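Local coordinates for protein phenylalanyl-tRNA synthetase beta chain (Bacteroides fragilis, PDB 3IG2) that supplies the core domain of the beta subunit of phenylalanine–tRNA ligase, the tetramer that uses ATP to charge tRNA(Phe) with phenylalanine, at residues B[20-25]-B[117-122]; B[69-74]-B[194-199]; B[89-94]-B[109-114]. All blocks are in the same frame, centred on the assembly; numbering follows the deposited sequence.

Contact 1 (B[20-25]-B[117-122]); sequences CGFNEI and LWVTGK
F22 and V119 meet through the far end of the phenyl ring: CZ of F22 lies 3.8 Å from CG2 of V119, and the two side chains cross at about a right angle. The ring tip is the bump. The hollow it enters is lined by the V119 methyl, W118 O and L117 CB, with F22 CE1 4.2 Å from W118 O and 4.4 Å from L117 CB. I25 and W118 make a second, separate fit. A chi1 of 62° sets CG1 of I25 between the backbone N and the carbonyl carbon, and the extended chain beyond carries CD1 onto one face of the indole, 3.9 Å from W118 CZ3. Both side-chain meetings are apolar and bury little surface. The F22 and V119 CA atoms, the nearest pair, are 8.7 Å apart, too far for adjacent strands. Strand 85-95 accounts for this spacing: it runs between 23-24 and 109-121, bonding to N23 and I25 on one side and W118 on the other. The long side chains therefore span a strand, F22 beside helices 6-19 and 134-150, and I25 and the W118 indole on the other face of the sheet, against helix 66-75.

Contact 2 (B[69-74]-B[194-199]); sequences GLESIA and KAFDVD
I73, which touches V198 across the contact, is fixed in its helix by a 2.9 Å hydrogen bond from I73 N to G69 O. One residue on, A74 N bonds to L70 O, and CG2 of V198 packs against that same L70 O at 3.6 Å. V198 packs with both branches. While CG2 touches the helix backbone, CG1, placed opposite the backbone N by a chi1 of 176°, reaches CG2 of I73 at 3.7 Å, the two side chains crossing at about a right angle. Backbones come close here, the A74 and V198 CA atoms being 5.3 Å apart, a spacing suited to the small alanine. Its CB sits 3.5 Å from the carbonyl O of F196, which brings the F196 carbonyl against the alanine methyl.

F196 forms the other half of the contact. L70 CD1 lies over one face of its ring, 4.0 Å from the centroid and 26° off the normal, which meets the geometry of a CH-pi contact. The methyl is offset toward the CD2 side of the ring. E71 instead meets the edge: its CG lies near the ring plane, 3.9 Å from F196 CE1. Beyond CG the glutamate chain runs extended, and its OE2 is hydrogen-bonded to the hydroxyl of Y35, whose ring also meets F196. F67 adds another aromatic neighbour, its ring nearly parallel to that of F196.

Helix 190-195 ends in a Schellman motif: D197, the C-prime residue, has a phi of 64°, and its N bonds to K194 O at 3.0 Å. With D197 in the left-handed region of backbone space, the chain turns out of the helix so that F196 and V198 both face helix 66-75, a helix C-terminal cap that here leads into strand 200-207 of the class II synthetase-like CLM domain.

Contact 3 (B[89-94]-B[109-114]); sequences FGNCYH and YSEDYH
Y113 turns toward the neighbouring strand because its CG stands opposite the backbone N (chi1 -165°), which sends the ring along the sheet until its OH lies 3.3 Å from F89 CB. N91 leans the other way: with chi1 at -71° its CG sits beside its own backbone N, and ND2 arrives at the edge of the tyrosine ring, 3.4 Å from Y113 CD1. The same ND2 makes a weak 3.4 Å hydrogen bond to D112 O, which C92 N also grips at 2.8 Å. Y93 and E111 lie side by side on the face shared with N91 and Y113, the tyrosine CE1 3.5 Å from E111 CB. On the other face C92 SG approaches the H114 ring obliquely, 4.5 Å from its centroid.

Reciprocal backbone bonds join G90 with H114, C92 with D112 and H94 with S110; N91-Y113 and Y93-E111 are the non-hydrogen-bonded pairs. The axes lie at 151°, an antiparallel pair with twist. A water donates to H94 O at 3.0 Å and is 2.7 Å from S110 OG.

Partners beyond the pair hold its polar tips: Y113 OH bonds to Q10 of helix 6-19, and H114 ND1 to D206 of strand 200-207. W209 of helix 209-212 packs against F89 and Y113, while strand 48-49 of the small sheet touches Y93 and Y109 through V48.

How the contacts relate
From the N terminus, the chain leaves helix 6-19 into 20-25, whose partner 117-122 comes 92 residues later, so contact 1 closes a long loop. Segment 69-74 lies within that loop, but its partner 194-199 lies beyond it; contacts 1 and 2 therefore cross. Contact 3 closes a short hairpin, 89-94 with 109-114, enclosed by both larger loops. Contacts 1 and 3 share strand 109-121 at opposite sides of the chain's centre, about 21 Å apart between contact centres. Contact 1 meets contact 2 where W118 CE2 packs 3.4 Å from G69 CA, tying the sheet to helix 66-75 and, through it, to the end of helix 190-195.

Contact 1 (B[20-25]-B[117-122])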
loop_
_atom_site.group_PDB
_atom_site.type_symbol
_atom_site.label_atom_id
_atom_site.label_comp_id
_atom_site.label_asym_id
_atom_site.label_seq_id
_atom_site.Cartn_x
_atom_site.Cartn_y
_atom_site.Cartn_z
ATOM N N CYS B 20 0.748 -5.834 -7.312
ATOM C CA CYS B 20 -0.689 -5.691 -7.082
ATOM C C CYS B 20 -1.274 -6.870 -6.317
ATOM O O CYS B 20 -2.503 -7.022 -6.235
ATOM C CB CYS B 20 -1.429 -5.501 -8.415
ATOM S SG CYS B 20 -1.084 -3.933 -9.174
ATOM N N GLY B 21 -0.406 -7.706 -5.756
ATOM C CA GLY B 21 -0.867 -8.838 -4.947
ATOM C C GLY B 21 -1.138 -10.124 -5.730
ATOM O O GLY B 21 -1.745 -11.048 -5.185
ATOM N N PHE B 22 -0.700 -10.205 -6.991
ATOM C CA PHE B 22 -0.806 -11.473 -7.733
ATOM C C PHE B 22 0.349 -12.374 -7.355
ATOM O O PHE B 22 1.430 -11.884 -7.015
ATOM C CB PHE B 22 -0.739 -11.261 -9.253
ATOM C CG PHE B 22 -2.011 -10.777 -9.870
ATOM C CD1 PHE B 22 -2.769 -11.623 -10.653
ATOM C CD2 PHE B 22 -2.443 -9.456 -9.686
ATOM C CE1 PHE B 22 -3.953 -11.181 -11.251
ATOM C CE2 PHE B 22 -3.636 -8.990 -10.290
ATOM C CZ PHE B 22 -4.378 -9.845 -11.072
ATOM N N ASN B 23 0.127 -13.682 -7.483
ATOM C CA ASN B 23 1.194 -14.697 -7.495
ATOM C C ASN B 23 1.240 -15.368 -8.856
ATOM O O ASN B 23 0.201 -15.726 -9.388
ATOM C CB ASN B 23 0.889 -15.787 -6.464
ATOM C CG ASN B 23 0.865 -15.251 -5.046
ATOM O OD1 ASN B 23 1.885 -14.804 -4.531
ATOM N ND2 ASN B 23 -0.304 -15.269 -4.417
ATOM N N GLU B 24 2.439 -15.578 -9.393
ATOM C CA GLU B 24 2.605 -16.345 -10.603
ATOM C C GLU B 24 2.343 -17.852 -10.391
ATOM O O GLU B 24 2.766 -18.432 -9.387
ATOM C CB GLU B 24 4.014 -16.115 -11.179
ATOM C CG GLU B 24 4.151 -16.632 -12.611
ATOM C CD GLU B 24 5.440 -16.173 -13.340
ATOM O OE1 GLU B 24 5.691 -16.687 -14.457
ATOM O OE2 GLU B 24 6.180 -15.307 -12.828
ATOM N N ILE B 25 1.655 -18.488 -11.337
ATOM C CA ILE B 25 1.467 -19.934 -11.286
ATOM C C ILE B 25 2.002 -20.599 -12.538
ATOM O O ILE B 25 2.225 -19.941 -13.562
ATOM C CB ILE B 25 -0.026 -20.364 -11.056
ATOM C CG1 ILE B 25 -0.912 -19.873 -12.209
ATOM C CG2 ILE B 25 -0.492 -19.904 -9.641
ATOM C CD1 ILE B 25 -2.399 -20.367 -12.202
ATOM N N LEU B 117 -4.754 -14.268 -16.585
ATOM C CA LEU B 117 -4.998 -13.728 -15.256
ATOM C C LEU B 117 -6.296 -14.295 -14.744
ATOM O O LEU B 117 -7.274 -14.346 -15.479
ATOM C CB LEU B 117 -5.233 -12.207 -15.287
ATOM C CG LEU B 117 -4.314 -11.278 -16.068
ATOM C CD1 LEU B 117 -4.770 -9.813 -15.847
ATOM C CD2 LEU B 117 -2.894 -11.484 -15.664
ATOM N N TRP B 118 -6.289 -14.665 -13.459
ATOM C CA TRP B 118 -7.455 -15.146 -12.750
ATOM C C TRP B 118 -7.616 -14.379 -11.463
ATOM O O TRP B 118 -6.690 -14.291 -10.652
ATOM C CB TRP B 118 -7.303 -16.603 -12.372
ATOM C CG TRP B 118 -7.182 -17.572 -13.516
ATOM C CD1 TRP B 118 -8.177 -18.378 -14.029
ATOM C CD2 TRP B 118 -5.985 -17.889 -14.239
ATOM N NE1 TRP B 118 -7.654 -19.183 -15.037
ATOM C CE2 TRP B 118 -6.316 -18.897 -15.184
ATOM C CE3 TRP B 118 -4.651 -17.412 -14.185
ATOM C CZ2 TRP B 118 -5.375 -19.428 -16.071
ATOM C CZ3 TRP B 118 -3.706 -17.967 -15.044
ATOM C CH2 TRP B 118 -4.077 -18.972 -15.979
ATOM N N VAL B 119 -8.812 -13.857 -11.236
ATOM C CA VAL B 119 -9.058 -13.171 -9.967
ATOM C C VAL B 119 -10.337 -13.735 -9.379
ATOM O O VAL B 119 -11.363 -13.703 -10.042
ATOM C CB VAL B 119 -9.252 -11.646 -10.150
ATOM C CG1 VAL B 119 -9.713 -10.985 -8.788
ATOM C CG2 VAL B 119 -8.001 -10.976 -10.743
ATOM N N THR B 120 -10.297 -14.229 -8.139
ATOM C CA THR B 120 -11.529 -14.753 -7.533
ATOM C C THR B 120 -12.326 -13.645 -6.867
ATOM O O THR B 120 -11.790 -12.583 -6.511
ATOM C CB THR B 120 -11.289 -15.932 -6.529
ATOM O OG1 THR B 120 -10.532 -15.463 -5.410
ATOM C CG2 THR B 120 -10.538 -17.053 -7.191
ATOM N N GLY B 121 -13.625 -13.876 -6.738
ATOM C CA GLY B 121 -14.508 -12.909 -6.132
ATOM C C GLY B 121 -15.331 -13.551 -5.046
ATOM O O GLY B 121 -14.836 -14.399 -4.298
ATOM N N LYS B 122 -16.597 -13.155 -4.977
ATOM C CA LYS B 122 -17.469 -13.580 -3.906
ATOM C C LYS B 122 -17.830 -15.024 -4.104
ATOM O O LYS B 122 -17.769 -15.553 -5.225
ATOM C CB LYS B 122 -18.761 -12.770 -3.909
ATOM C CG LYS B 122 -19.611 -12.980 -5.165
ATOM C CD LYS B 122 -20.949 -12.244 -5.129
ATOM C CE LYS B 122 -20.804 -10.771 -5.422
ATOM N NZ LYS B 122 -20.444 -10.496 -6.838
#

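Contact 2 (B[69-74]-B[194-199])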
loop_
_atom_site.group_PDB
_atom_site.type_symbol
_atom_site.label_atom_id
_atom_site.label_comp_id
_atom_site.label_asym_id
_atom_site.label_seq_id
_atom_site.Cartn_x
_atom_site.Cartn_y
_atom_site.Cartn_z
ATOM N N GLY B 69 -5.653 -22.914 -14.623
ATOM C CA GLY B 69 -5.906 -21.910 -13.586
ATOM C C GLY B 69 -7.108 -22.267 -12.708
ATOM O O GLY B 69 -7.092 -22.002 -11.511
ATOM N N LEU B 70 -8.145 -22.864 -13.293
ATOM C CA LEU B 70 -9.307 -23.273 -12.502
ATOM C C LEU B 70 -8.931 -24.421 -11.578
ATOM O O LEU B 70 -9.376 -24.438 -10.453
ATOM C CB LEU B 70 -10.507 -23.656 -13.367
ATOM C CG LEU B 70 -11.160 -22.564 -14.214
ATOM C CD1 LEU B 70 -12.294 -23.159 -15.015
ATOM C CD2 LEU B 70 -11.646 -21.368 -13.391
ATOM N N GLU B 71 -8.112 -25.356 -12.052
ATOM C CA GLU B 71 -7.541 -26.405 -11.194
ATOM C C GLU B 71 -6.738 -25.810 -10.022
ATOM O O GLU B 71 -6.900 -26.239 -8.876
ATOM C CB GLU B 71 -6.645 -27.345 -11.988
ATOM C CG GLU B 71 -7.348 -28.217 -13.013
ATOM C CD GLU B 71 -6.359 -28.859 -13.997
ATOM O OE1 GLU B 71 -5.166 -28.512 -13.938
ATOM O OE2 GLU B 71 -6.751 -29.728 -14.806
ATOM N N SER B 72 -5.900 -24.812 -10.325
ATOM C CA SER B 72 -5.078 -24.132 -9.314
ATOM C C SER B 72 -5.943 -23.442 -8.268
ATOM O O SER B 72 -5.626 -23.490 -7.089
ATOM C CB SER B 72 -4.139 -23.101 -9.957
ATOM O OG SER B 72 -3.199 -23.702 -10.834
ATOM N N ILE B 73 -7.021 -22.787 -8.698
ATOM C CA ILE B 73 -7.939 -22.105 -7.768
ATOM C C ILE B 73 -8.579 -23.139 -6.848
ATOM O O ILE B 73 -8.604 -22.954 -5.621
ATOM C CB ILE B 73 -9.017 -21.254 -8.494
ATOM C CG1 ILE B 73 -8.417 -19.930 -8.997
ATOM C CG2 ILE B 73 -10.166 -20.943 -7.545
ATOM C CD1 ILE B 73 -9.209 -19.279 -10.111
ATOM N N ALA B 74 -9.063 -24.226 -7.450
ATOM C CA ALA B 74 -9.574 -25.378 -6.715
ATOM C C ALA B 74 -8.595 -25.906 -5.649
ATOM O O ALA B 74 -9.001 -26.104 -4.498
ATOM C CB ALA B 74 -9.985 -26.491 -7.677
ATOM N N LYS B 194 -18.527 -24.791 -11.460
ATOM C CA LYS B 194 -19.060 -25.992 -10.844
ATOM C C LYS B 194 -18.295 -27.225 -11.310
ATOM O O LYS B 194 -17.871 -28.046 -10.502
ATOM C CB LYS B 194 -20.530 -26.126 -11.205
ATOM C CG LYS B 194 -21.178 -27.371 -10.657
ATOM C CD LYS B 194 -21.477 -27.214 -9.183
ATOM C CE LYS B 194 -22.835 -26.587 -8.952
ATOM N NZ LYS B 194 -23.565 -27.336 -7.885
ATOM N N ALA B 195 -18.106 -27.334 -12.620
ATOM C CA ALA B 195 -17.413 -28.491 -13.175
ATOM C C ALA B 195 -15.987 -28.584 -12.642
ATOM O O ALA B 195 -15.419 -29.667 -12.643
ATOM C CB ALA B 195 -17.418 -28.450 -14.700
ATOM N N PHE B 196 -15.421 -27.465 -12.175
ATOM C CA PHE B 196 -14.054 -27.475 -11.619
ATOM C C PHE B 196 -13.942 -27.455 -10.093
ATOM O O PHE B 196 -12.835 -27.385 -9.562
ATOM C CB PHE B 196 -13.196 -26.365 -12.238
ATOM C CG PHE B 196 -12.597 -26.753 -13.557
ATOM C CD1 PHE B 196 -11.310 -27.291 -13.618
ATOM C CD2 PHE B 196 -13.326 -26.614 -14.723
ATOM C CE1 PHE B 196 -10.765 -27.669 -14.829
ATOM C CE2 PHE B 196 -12.809 -27.006 -15.948
ATOM C CZ PHE B 196 -11.528 -27.535 -16.007
ATOM N N ASP B 197 -15.076 -27.553 -9.395
ATOM C CA ASP B 197 -15.096 -27.520 -7.922
ATOM C C ASP B 197 -14.612 -26.172 -7.382
ATOM O O ASP B 197 -13.934 -26.120 -6.356
ATOM C CB ASP B 197 -14.209 -28.623 -7.316
ATOM C CG ASP B 197 -14.744 -30.011 -7.544
ATOM O OD1 ASP B 197 -15.924 -30.160 -7.934
ATOM O OD2 ASP B 197 -13.972 -30.971 -7.305
ATOM N N VAL B 198 -14.948 -25.092 -8.075
ATOM C CA VAL B 198 -14.558 -23.766 -7.651
ATOM C C VAL B 198 -15.807 -23.110 -7.079
ATOM O O VAL B 198 -16.800 -22.992 -7.786
ATOM C CB VAL B 198 -13.989 -22.971 -8.848
ATOM C CG1 VAL B 198 -13.661 -21.553 -8.431
ATOM C CG2 VAL B 198 -12.740 -23.702 -9.406
ATOM N N ASP B 199 -15.745 -22.670 -5.820
ATOM C CA ASP B 199 -17.005 -22.163 -5.239
ATOM C C ASP B 199 -17.036 -20.653 -5.064
ATOM O O ASP B 199 -17.958 -20.112 -4.479
ATOM C CB ASP B 199 -17.362 -22.893 -3.917
ATOM C CG ASP B 199 -18.883 -23.115 -3.733
ATOM O OD1 ASP B 199 -19.375 -24.213 -4.090
ATOM O OD2 ASP B 199 -19.576 -22.213 -3.211
#

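Contact 3 (B[89-94]-B[109-114])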
loop_
_atom_site.group_PDB
_atom_site.type_symbol
_atom_site.label_atom_id
_atom_site.label_comp_id
_atom_site.label_asym_id
_atom_site.label_seq_id
_atom_site.Cartn_x
_atom_site.Cartn_y
_atom_site.Cartn_z
ATOM N N PHE B 89 2.230 -17.085 -17.572
ATOM C CA PHE B 89 2.697 -17.042 -18.950
ATOM C C PHE B 89 2.901 -18.469 -19.448
ATOM O O PHE B 89 3.519 -19.287 -18.766
ATOM C CB PHE B 89 4.028 -16.334 -19.041
ATOM C CG PHE B 89 3.949 -14.863 -18.841
ATOM C CD1 PHE B 89 3.760 -14.028 -19.910
ATOM C CD2 PHE B 89 4.109 -14.317 -17.580
ATOM C CE1 PHE B 89 3.678 -12.664 -19.748
ATOM C CE2 PHE B 89 4.045 -12.934 -17.387
ATOM C CZ PHE B 89 3.824 -12.099 -18.492
ATOM N N GLY B 90 2.395 -18.770 -20.635
ATOM C CA GLY B 90 2.590 -20.106 -21.173
ATOM C C GLY B 90 2.197 -20.251 -22.625
ATOM O O GLY B 90 1.417 -19.451 -23.156
ATOM N N ASN B 91 2.754 -21.268 -23.271
ATOM C CA ASN B 91 2.335 -21.624 -24.616
ATOM C C ASN B 91 1.052 -22.426 -24.591
ATOM O O ASN B 91 0.852 -23.242 -23.673
ATOM C CB ASN B 91 3.394 -22.470 -25.306
ATOM C CG ASN B 91 4.660 -21.665 -25.663
ATOM O OD1 ASN B 91 5.748 -22.055 -25.291
ATOM N ND2 ASN B 91 4.503 -20.564 -26.377
ATOM N N CYS B 92 0.217 -22.183 -25.609
ATOM C CA CYS B 92 -0.900 -23.043 -25.969
ATOM C C CYS B 92 -0.669 -23.551 -27.375
ATOM O O CYS B 92 0.166 -23.030 -28.085
ATOM C CB CYS B 92 -2.229 -22.277 -25.906
ATOM S SG CYS B 92 -2.637 -21.856 -24.226
ATOM N N TYR B 93 -1.418 -24.576 -27.755
ATOM C CA TYR B 93 -1.182 -25.331 -28.959
ATOM C C TYR B 93 -2.500 -25.549 -29.711
ATOM O O TYR B 93 -3.555 -25.695 -29.099
ATOM C CB TYR B 93 -0.523 -26.676 -28.599
ATOM C CG TYR B 93 0.769 -26.469 -27.844
ATOM C CD1 TYR B 93 1.974 -26.311 -28.528
ATOM C CD2 TYR B 93 0.779 -26.368 -26.460
ATOM C CE1 TYR B 93 3.163 -26.075 -27.852
ATOM C CE2 TYR B 93 1.972 -26.138 -25.764
ATOM C CZ TYR B 93 3.165 -26.001 -26.473
ATOM O OH TYR B 93 4.350 -25.771 -25.823
ATOM N N HIS B 94 -2.401 -25.599 -31.033
ATOM C CA HIS B 94 -3.536 -25.598 -31.942
ATOM C C HIS B 94 -3.260 -26.536 -33.107
ATOM O O HIS B 94 -2.137 -26.617 -33.629
ATOM C CB HIS B 94 -3.795 -24.159 -32.430
ATOM C CG HIS B 94 -4.920 -24.021 -33.418
ATOM N ND1 HIS B 94 -6.210 -23.694 -33.043
ATOM C CD2 HIS B 94 -4.940 -24.125 -34.773
ATOM C CE1 HIS B 94 -6.975 -23.613 -34.121
ATOM N NE2 HIS B 94 -6.232 -23.881 -35.183
ATOM N N TYR B 109 0.199 -28.293 -36.730
ATOM C CA TYR B 109 0.352 -28.004 -35.311
ATOM C C TYR B 109 1.145 -26.722 -35.108
ATOM O O TYR B 109 2.252 -26.578 -35.629
ATOM C CB TYR B 109 1.089 -29.152 -34.605
ATOM C CG TYR B 109 0.397 -30.495 -34.708
ATOM C CD1 TYR B 109 -0.923 -30.630 -34.328
ATOM C CD2 TYR B 109 1.079 -31.629 -35.182
ATOM C CE1 TYR B 109 -1.560 -31.842 -34.411
ATOM C CE2 TYR B 109 0.447 -32.854 -35.266
ATOM C CZ TYR B 109 -0.872 -32.952 -34.870
ATOM O OH TYR B 109 -1.536 -34.141 -34.931
ATOM N N SER B 110 0.571 -25.793 -34.367
ATOM C CA SER B 110 1.215 -24.526 -34.086
ATOM C C SER B 110 1.109 -24.209 -32.590
ATOM O O SER B 110 0.310 -24.827 -31.857
ATOM C CB SER B 110 0.543 -23.412 -34.898
ATOM O OG SER B 110 -0.804 -23.262 -34.474
ATOM N N GLU B 111 1.897 -23.232 -32.159
ATOM C CA GLU B 111 1.911 -22.802 -30.789
ATOM C C GLU B 111 1.910 -21.285 -30.741
ATOM O O GLU B 111 2.397 -20.636 -31.672
ATOM C CB GLU B 111 3.166 -23.336 -30.098
ATOM C CG GLU B 111 4.453 -22.642 -30.484
ATOM C CD GLU B 111 5.691 -23.384 -30.013
ATOM O OE1 GLU B 111 6.196 -23.041 -28.912
ATOM O OE2 GLU B 111 6.163 -24.292 -30.770
ATOM N N ASP B 112 1.336 -20.746 -29.663
ATOM C CA ASP B 112 1.339 -19.299 -29.377
ATOM C C ASP B 112 1.451 -19.096 -27.893
ATOM O O ASP B 112 1.240 -20.003 -27.124
ATOM C CB ASP B 112 0.144 -18.462 -29.945
ATOM C CG ASP B 112 -1.249 -18.981 -29.538
ATOM O OD1 ASP B 112 -2.237 -18.391 -30.026
ATOM O OD2 ASP B 112 -1.382 -19.927 -28.740
ATOM N N TYR B 113 1.798 -17.889 -27.502
ATOM C CA TYR B 113 2.174 -17.604 -26.152
ATOM C C TYR B 113 1.106 -16.726 -25.550
ATOM O O TYR B 113 0.677 -15.778 -26.193
ATOM C CB TYR B 113 3.518 -16.877 -26.193
ATOM C CG TYR B 113 4.247 -16.798 -24.874
ATOM C CD1 TYR B 113 4.648 -17.962 -24.198
ATOM C CD2 TYR B 113 4.593 -15.569 -24.335
ATOM C CE1 TYR B 113 5.356 -17.888 -22.995
ATOM C CE2 TYR B 113 5.288 -15.477 -23.134
ATOM C CZ TYR B 113 5.674 -16.637 -22.473
ATOM O OH TYR B 113 6.391 -16.560 -21.293
ATOM N N HIS B 114 0.674 -17.049 -24.333
ATOM C CA HIS B 114 -0.399 -16.315 -23.675
ATOM C C HIS B 114 -0.019 -15.862 -22.284
ATOM O O HIS B 114 0.830 -16.464 -21.641
ATOM C CB HIS B 114 -1.663 -17.179 -23.584
ATOM C CG HIS B 114 -2.248 -17.517 -24.915
ATOM N ND1 HIS B 114 -3.337 -16.852 -25.439
ATOM C CD2 HIS B 114 -1.869 -18.424 -25.851
ATOM C CE1 HIS B 114 -3.606 -17.339 -26.646
ATOM N NE2 HIS B 114 -2.728 -18.291 -26.917
HETATM O O HOH W 1 -2.209 -24.895 -36.121
#